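Local coordinates for protein (GYP1P) (Saccharomyces cerevisiae, PDB 1FKM) that stimulates GTP hydrolysis by Ypt/Rab-type GTPases, among them YPT1 and YPT7, supplying an arginine finger and a glutamine finger from its TBC domain, at residues I37-P40 with V41-L45; L207-L210 with V211-I214; D217-N220 with H221-E225. One frame throughout, in Å; residues are numbered along the deposited sequence.

How the contacts relate
From the N terminus the chain first forms contact 1, a turn of helix 39-46, then contact 2 near the end of helix 198-214, and contact 3 in helix 216-224, which follows directly. Each is local, joining neighbouring turns of one helix, so none closes a long loop; they run in series, without nesting or crossing. Contact 1 stands apart, its centre about 35 Å from that of contact 2 and about 43 Å from that of contact 3, across the centre of the chain. Contacts 2 and 3 touch: Tyr219 CE1 is 3.4 Å from Ser208 O, tying the two successive helices together. All three belong to the all-helical Rab-GAP TBC domain.

Contact 1 (I37-P40 with V41-L45); sequences IHRP and VVWKL
Helix 39-46, in the all-helical TBC (Rab-GAP) domain, sets the extended side chain of Arg39 alongside the indole of Trp43, one turn later. Arg39 CD comes within 3.8 Å of Trp43 NE1, while Arg39 CB stands over one face of the ring, offset toward its rim. The guanidinium and indole planes are 72° apart, and Trp43 NE1 lies at the guanidinium edge rather than under its face, so this is no planar stack. Both side chains have CG beside the backbone N, anti to the carbonyl carbon (chi1 -77° for Arg39), which sends them the same way along the helix. Their polar ends share one acceptor: Asp255 OD1, in helix 247-261, takes a salt bridge from Arg39 NE and a hydrogen bond from Trp43 NE1, and that shared carboxylate joins the two helices.

Three i to i+4 backbone bonds carry the turn. Val42 N reaches His38 O at 3.0 Å with an N-H...O angle of 170°, and Trp43 N reaches Arg39 O at 2.8 Å. The bond from Lys44 N to Pro40 O is longer, 3.3 Å. Lys44 extends from this turn to a salt bridge with Asp177, and its CG packs 3.2 Å from Pro40 O. On the side facing helix 4-15, Val42 CG2 meets His38 CB at 4.0 Å, and His38 NE2 bonds to Asp12. A water bridges two backbone groups, donating to Ile37 O at 2.9 Å and accepting from Val41 N at 3.3 Å.

Contact 2 (L207-L210 with V211-I214); sequences LSQL and VKRI
Successive i to i+4 bonds link Leu207-Leu210 to Val211-Ile214 through the last turns of helix 198-214: Val211 N reaches Leu207 O at 3.0 Å with an N-H...O angle of 168°, and Lys212 N reaches Ser208 O at 3.1 Å. The helix belongs to the all-helical TBC domain. Of its bonds here, the one from Arg213 N to Gln209 O is weak, with an angle of 135°.

The side chains divide into a buried and an exposed face. On the buried one, Leu207 and Val211 lie side by side and point the same way, with Leu207 CD1 touching Val211 CG2 at 4.0 Å. Leu207 has CG anti to the backbone N (chi1 173°), which carries its branches forward along the helix to that methyl. The same Val211 CG2 also rests 3.2 Å from Leu207 O, so the valine spans both the backbone and the side chain of the preceding turn. Phe229 packs on both residues, while Leu207 and Leu210 also meet Ala333 of helix 324-338.

The exposed face is held by looser packing. Ile214 lies on this side, and its apolar approach to Leu210, CG2 to CD2 at 4.2 Å, is tentative because the placing of the isoleucine side chain is doubtful. Gln209 is bent at its second torsion, whereas Lys212 runs straight out; the two chains lie alongside each other, and Tyr219 of the following helix packs against Lys212. Between the two side chains the nearest approach is Gln209 OE1 to Lys212 CD, 4.1 Å.

Contact 3 (D217-N220 with H221-E225); sequences DLYN and HFQNE
Leu218 and Phe222, one turn apart in helix 216-224, form the tightly packed side of this contact. Leu218 CD1 lies 3.6 Å from Phe222 CE1, and Leu218 CG sits over one face of the ring, 4.1 Å above its plane and displaced toward the rim. With Phe222 CG anti to the carbonyl carbon (chi1 -81°), the ring swings back across the leucine. Leu343 of helix 340-343 touches both side chains, and Phe229 meets the phenylalanine edge-to-face. Without the ring, as with an alanine in place of Phe222, Leu218 would probably lose the face it packs on, and the edge-to-face pairing with Phe229 would be lost.

The solvent side, with Asn220 and Gln223 exposed, is looser; the regular part here is the backbone, with Gln223 N bonded to Tyr219 O at 3.1 Å and Asn224 N to Asn220 O at 3.0 Å. Tyr219 turns to helix 198-214 and Phe229, though its CE2 approaches Gln223 CG obliquely at 4.2 Å. His221 carries Glu225 CG over one ring face, 3.5 Å above the plane, and its NE2 bonds to Met346 O. This division is that of an amphipathic helix, here a short one at the periphery of the all-helical TBC domain.

Contact 1 (I37-P40 with V41-L45)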
loop_
_atom_site.group_PDB
_atom_site.type_symbol
_atom_site.label_atom_id
_atom_site.label_comp_id
_atom_site.label_asym_id
_atom_site.label_seq_id
_atom_site.Cartn_x
_atom_site.Cartn_y
_atom_site.Cartn_z
ATOM N N ILE A 37 9.801 -14.436 2.417
ATOM C CA ILE A 37 9.212 -15.647 1.857
ATOM C C ILE A 37 7.748 -15.852 2.288
ATOM O O ILE A 37 6.969 -16.496 1.583
ATOM C CB ILE A 37 10.043 -16.897 2.228
ATOM C CG1 ILE A 37 9.529 -18.106 1.446
ATOM C CG2 ILE A 37 9.971 -17.160 3.730
ATOM C CD1 ILE A 37 10.354 -19.357 1.644
ATOM N N HIS A 38 7.367 -15.280 3.427
ATOM C CA HIS A 38 6.001 -15.432 3.931
ATOM C C HIS A 38 5.034 -14.306 3.590
ATOM O O HIS A 38 3.826 -14.458 3.770
ATOM C CB HIS A 38 6.014 -15.599 5.454
ATOM C CG HIS A 38 6.464 -16.950 5.906
ATOM N ND1 HIS A 38 7.547 -17.134 6.738
ATOM C CD2 HIS A 38 5.983 -18.185 5.634
ATOM C CE1 HIS A 38 7.715 -18.426 6.958
ATOM N NE2 HIS A 38 6.778 -19.085 6.300
ATOM N N ARG A 39 5.541 -13.183 3.099
ATOM C CA ARG A 39 4.649 -12.067 2.802
ATOM C C ARG A 39 3.420 -12.347 1.944
ATOM O O ARG A 39 2.320 -11.921 2.292
ATOM C CB ARG A 39 5.426 -10.889 2.205
ATOM C CG ARG A 39 6.198 -10.102 3.244
ATOM C CD ARG A 39 6.526 -8.692 2.760
ATOM N NE ARG A 39 7.188 -7.918 3.803
ATOM C CZ ARG A 39 8.498 -7.700 3.867
ATOM N NH1 ARG A 39 9.309 -8.196 2.940
ATOM N NH2 ARG A 39 8.997 -6.985 4.866
ATOM N N PRO A 40 3.579 -13.044 0.809
ATOM C CA PRO A 40 2.398 -13.309 -0.019
ATOM C C PRO A 40 1.227 -13.874 0.783
ATOM O O PRO A 40 0.147 -13.282 0.822
ATOM C CB PRO A 40 2.926 -14.297 -1.056
ATOM C CG PRO A 40 4.345 -13.831 -1.241
ATOM C CD PRO A 40 4.788 -13.613 0.189
ATOM N N VAL A 41 1.454 -15.010 1.431
ATOM C CA VAL A 41 0.408 -15.648 2.223
ATOM C C VAL A 41 -0.075 -14.800 3.398
ATOM O O VAL A 41 -1.279 -14.608 3.576
ATOM C CB VAL A 41 0.880 -17.011 2.761
ATOM C CG1 VAL A 41 -0.129 -17.558 3.761
ATOM C CG2 VAL A 41 1.040 -17.987 1.605
ATOM N N VAL A 42 0.858 -14.281 4.189
ATOM C CA VAL A 42 0.493 -13.489 5.359
ATOM C C VAL A 42 -0.261 -12.213 5.018
ATOM O O VAL A 42 -1.212 -11.861 5.709
ATOM C CB VAL A 42 1.738 -13.154 6.219
ATOM C CG1 VAL A 42 1.328 -12.318 7.430
ATOM C CG2 VAL A 42 2.402 -14.450 6.685
ATOM N N TRP A 43 0.150 -11.510 3.963
ATOM C CA TRP A 43 -0.562 -10.298 3.576
ATOM C C TRP A 43 -2.007 -10.632 3.185
ATOM O O TRP A 43 -2.939 -9.907 3.535
ATOM C CB TRP A 43 0.140 -9.611 2.403
ATOM C CG TRP A 43 1.254 -8.696 2.807
ATOM C CD1 TRP A 43 2.044 -8.791 3.929
ATOM C CD2 TRP A 43 1.750 -7.576 2.061
ATOM N NE1 TRP A 43 3.001 -7.796 3.917
ATOM C CE2 TRP A 43 2.842 -7.039 2.784
ATOM C CE3 TRP A 43 1.376 -6.975 0.850
ATOM C CZ2 TRP A 43 3.564 -5.932 2.335
ATOM C CZ3 TRP A 43 2.100 -5.867 0.401
ATOM C CH2 TRP A 43 3.177 -5.361 1.143
ATOM N N LYS A 44 -2.194 -11.724 2.453
ATOM C CA LYS A 44 -3.540 -12.116 2.034
ATOM C C LYS A 44 -4.399 -12.506 3.233
ATOM O O LYS A 44 -5.602 -12.235 3.256
ATOM C CB LYS A 44 -3.467 -13.258 1.024
ATOM C CG LYS A 44 -2.780 -12.851 -0.280
ATOM C CD LYS A 44 -2.636 -14.022 -1.242
ATOM C CE LYS A 44 -1.737 -13.649 -2.426
ATOM N NZ LYS A 44 -1.480 -14.812 -3.324
ATOM N N LEU A 45 -3.784 -13.120 4.239
ATOM C CA LEU A 45 -4.521 -13.506 5.441
ATOM C C LEU A 45 -4.881 -12.275 6.275
ATOM O O LEU A 45 -6.014 -12.132 6.726
ATOM C CB LEU A 45 -3.695 -14.474 6.299
ATOM C CG LEU A 45 -3.528 -15.915 5.796
ATOM C CD1 LEU A 45 -2.427 -16.614 6.587
ATOM C CD2 LEU A 45 -4.859 -16.658 5.937
HETATM O O HOH W 1 4.102 -16.929 1.246
#

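Contact 2 (L207-L210 with V211-I214)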
loop_
_atom_site.group_PDB
_atom_site.type_symbol
_atom_site.label_atom_id
_atom_site.label_comp_id
_atom_site.label_asym_id
_atom_site.label_seq_id
_atom_site.Cartn_x
_atom_site.Cartn_y
_atom_site.Cartn_z
ATOM N N LEU A 207 -4.265 15.905 10.496
ATOM C CA LEU A 207 -2.817 15.991 10.693
ATOM C C LEU A 207 -2.465 17.396 11.167
ATOM O O LEU A 207 -1.636 17.577 12.055
ATOM C CB LEU A 207 -2.068 15.686 9.389
ATOM C CG LEU A 207 -0.547 15.905 9.384
ATOM C CD1 LEU A 207 0.120 14.972 10.398
ATOM C CD2 LEU A 207 0.002 15.661 7.980
ATOM N N SER A 208 -3.111 18.386 10.562
ATOM C CA SER A 208 -2.892 19.786 10.900
ATOM C C SER A 208 -3.203 20.039 12.376
ATOM O O SER A 208 -2.441 20.710 13.081
ATOM C CB SER A 208 -3.791 20.665 10.024
ATOM O OG SER A 208 -3.560 22.035 10.273
ATOM N N GLN A 209 -4.332 19.503 12.832
ATOM C CA GLN A 209 -4.768 19.667 14.216
ATOM C C GLN A 209 -3.857 18.927 15.184
ATOM O O GLN A 209 -3.572 19.412 16.282
ATOM C CB GLN A 209 -6.202 19.159 14.381
ATOM C CG GLN A 209 -7.264 19.995 13.674
ATOM C CD GLN A 209 -7.458 21.362 14.308
ATOM O OE1 GLN A 209 -6.579 22.222 14.248
ATOM N NE2 GLN A 209 -8.616 21.567 14.927
ATOM N N LEU A 210 -3.411 17.746 14.778
ATOM C CA LEU A 210 -2.527 16.936 15.606
ATOM C C LEU A 210 -1.217 17.680 15.850
ATOM O O LEU A 210 -0.754 17.782 16.985
ATOM C CB LEU A 210 -2.223 15.606 14.911
ATOM C CG LEU A 210 -2.361 14.302 15.698
ATOM C CD1 LEU A 210 -1.709 13.179 14.894
ATOM C CD2 LEU A 210 -1.711 14.424 17.074
ATOM N N VAL A 211 -0.622 18.195 14.778
ATOM C CA VAL A 211 0.642 18.913 14.879
ATOM C C VAL A 211 0.501 20.198 15.683
ATOM O O VAL A 211 1.412 20.584 16.418
ATOM C CB VAL A 211 1.215 19.223 13.481
ATOM C CG1 VAL A 211 2.521 19.996 13.605
ATOM C CG2 VAL A 211 1.444 17.918 12.731
ATOM N N LYS A 212 -0.642 20.860 15.551
ATOM C CA LYS A 212 -0.882 22.083 16.299
ATOM C C LYS A 212 -0.862 21.724 17.786
ATOM O O LYS A 212 -0.473 22.533 18.631
ATOM C CB LYS A 212 -2.241 22.681 15.926
ATOM C CG LYS A 212 -2.536 23.998 16.622
ATOM C CD LYS A 212 -3.896 24.546 16.233
ATOM C CE LYS A 212 -4.179 25.856 16.954
ATOM N NZ LYS A 212 -5.518 26.410 16.610
ATOM N N ARG A 213 -1.269 20.493 18.081
ATOM C CA ARG A 213 -1.324 19.969 19.444
ATOM C C ARG A 213 0.025 19.596 20.056
ATOM O O ARG A 213 0.340 20.025 21.162
ATOM C CB ARG A 213 -2.224 18.731 19.490
ATOM C CG ARG A 213 -3.639 18.962 19.993
ATOM C CD ARG A 213 -4.504 17.728 19.720
ATOM N NE ARG A 213 -5.766 17.739 20.456
ATOM C CZ ARG A 213 -5.879 17.469 21.753
ATOM N NH1 ARG A 213 -4.805 17.161 22.469
ATOM N NH2 ARG A 213 -7.068 17.506 22.338
ATOM N N ILE A 214 0.822 18.798 19.350
ATOM C CA ILE A 214 2.100 18.364 19.910
ATOM C C ILE A 214 3.334 19.188 19.559
ATOM O O ILE A 214 4.382 19.021 20.182
ATOM C CB ILE A 214 2.391 16.875 19.578
ATOM C CG1 ILE A 214 2.951 16.730 18.161
ATOM C CG2 ILE A 214 1.119 16.061 19.736
ATOM C CD1 ILE A 214 1.975 17.038 17.070
#

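Contact 3 (D217-N220 with H221-E225)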
loop_
_atom_site.group_PDB
_atom_site.type_symbol
_atom_site.label_atom_id
_atom_site.label_comp_id
_atom_site.label_asym_id
_atom_site.label_seq_id
_atom_site.Cartn_x
_atom_site.Cartn_y
_atom_site.Cartn_z
ATOM N N ASP A 217 4.988 25.133 18.055
ATOM C CA ASP A 217 6.030 25.973 17.484
ATOM C C ASP A 217 6.218 25.705 15.991
ATOM O O ASP A 217 6.388 26.635 15.208
ATOM C CB ASP A 217 7.355 25.762 18.224
ATOM C CG ASP A 217 7.310 26.275 19.655
ATOM O OD1 ASP A 217 6.888 27.433 19.856
ATOM O OD2 ASP A 217 7.697 25.526 20.575
ATOM N N LEU A 218 6.200 24.436 15.596
ATOM C CA LEU A 218 6.356 24.112 14.184
ATOM C C LEU A 218 5.116 24.599 13.444
ATOM O O LEU A 218 5.210 25.165 12.354
ATOM C CB LEU A 218 6.526 22.601 13.986
ATOM C CG LEU A 218 6.582 22.120 12.535
ATOM C CD1 LEU A 218 7.741 22.785 11.802
ATOM C CD2 LEU A 218 6.737 20.601 12.510
ATOM N N TYR A 219 3.954 24.385 14.051
ATOM C CA TYR A 219 2.694 24.807 13.460
ATOM C C TYR A 219 2.721 26.314 13.212
ATOM O O TYR A 219 2.363 26.782 12.132
ATOM C CB TYR A 219 1.537 24.470 14.397
ATOM C CG TYR A 219 0.176 24.716 13.790
ATOM C CD1 TYR A 219 -0.434 23.755 12.985
ATOM C CD2 TYR A 219 -0.497 25.920 14.005
ATOM C CE1 TYR A 219 -1.682 23.985 12.410
ATOM C CE2 TYR A 219 -1.743 26.161 13.432
ATOM C CZ TYR A 219 -2.330 25.189 12.637
ATOM O OH TYR A 219 -3.561 25.420 12.070
ATOM N N ASN A 220 3.145 27.068 14.222
ATOM C CA ASN A 220 3.228 28.522 14.113
ATOM C C ASN A 220 4.247 28.941 13.055
ATOM O O ASN A 220 4.050 29.936 12.356
ATOM C CB ASN A 220 3.598 29.133 15.471
ATOM C CG ASN A 220 2.506 28.944 16.519
ATOM O OD1 ASN A 220 2.754 29.074 17.719
ATOM N ND2 ASN A 220 1.293 28.647 16.068
ATOM N N HIS A 221 5.337 28.190 12.930
ATOM C CA HIS A 221 6.346 28.520 11.927
ATOM C C HIS A 221 5.736 28.379 10.536
ATOM O O HIS A 221 5.963 29.214 9.662
ATOM C CB HIS A 221 7.562 27.599 12.049
ATOM C CG HIS A 221 8.621 27.858 11.020
ATOM N ND1 HIS A 221 9.416 28.984 11.034
ATOM C CD2 HIS A 221 9.006 27.139 9.940
ATOM C CE1 HIS A 221 10.247 28.946 10.007
ATOM N NE2 HIS A 221 10.019 27.837 9.327
ATOM N N PHE A 222 4.966 27.313 10.334
ATOM C CA PHE A 222 4.314 27.079 9.053
ATOM C C PHE A 222 3.399 28.254 8.722
ATOM O O PHE A 222 3.367 28.728 7.588
ATOM C CB PHE A 222 3.487 25.789 9.093
ATOM C CG PHE A 222 4.294 24.527 8.895
ATOM C CD1 PHE A 222 5.666 24.575 8.682
ATOM C CD2 PHE A 222 3.659 23.285 8.899
ATOM C CE1 PHE A 222 6.397 23.404 8.474
ATOM C CE2 PHE A 222 4.382 22.110 8.692
ATOM C CZ PHE A 222 5.749 22.170 8.478
ATOM N N GLN A 223 2.642 28.714 9.712
ATOM C CA GLN A 223 1.744 29.841 9.496
ATOM C C GLN A 223 2.522 31.077 9.062
ATOM O O GLN A 223 2.150 31.744 8.100
ATOM C CB GLN A 223 0.947 30.155 10.765
ATOM C CG GLN A 223 -0.245 29.241 10.996
ATOM C CD GLN A 223 -1.228 29.257 9.834
ATOM O OE1 GLN A 223 -0.944 28.732 8.754
ATOM N NE2 GLN A 223 -2.389 29.866 10.049
ATOM N N ASN A 224 3.606 31.380 9.766
ATOM C CA ASN A 224 4.412 32.544 9.429
ATOM C C ASN A 224 5.030 32.442 8.040
ATOM O O ASN A 224 5.197 33.454 7.358
ATOM C CB ASN A 224 5.512 32.756 10.474
ATOM C CG ASN A 224 4.995 33.415 11.743
ATOM O OD1 ASN A 224 4.172 32.851 12.466
ATOM N ND2 ASN A 224 5.473 34.622 12.015
ATOM N N GLU A 225 5.359 31.223 7.617
ATOM C CA GLU A 225 5.964 31.006 6.304
ATOM C C GLU A 225 4.928 30.625 5.249
ATOM O O GLU A 225 5.280 30.270 4.123
ATOM C CB GLU A 225 7.028 29.907 6.383
ATOM C CG GLU A 225 8.221 30.247 7.263
ATOM C CD GLU A 225 8.920 31.524 6.826
ATOM O OE1 GLU A 225 9.157 31.686 5.610
ATOM O OE2 GLU A 225 9.240 32.360 7.700
#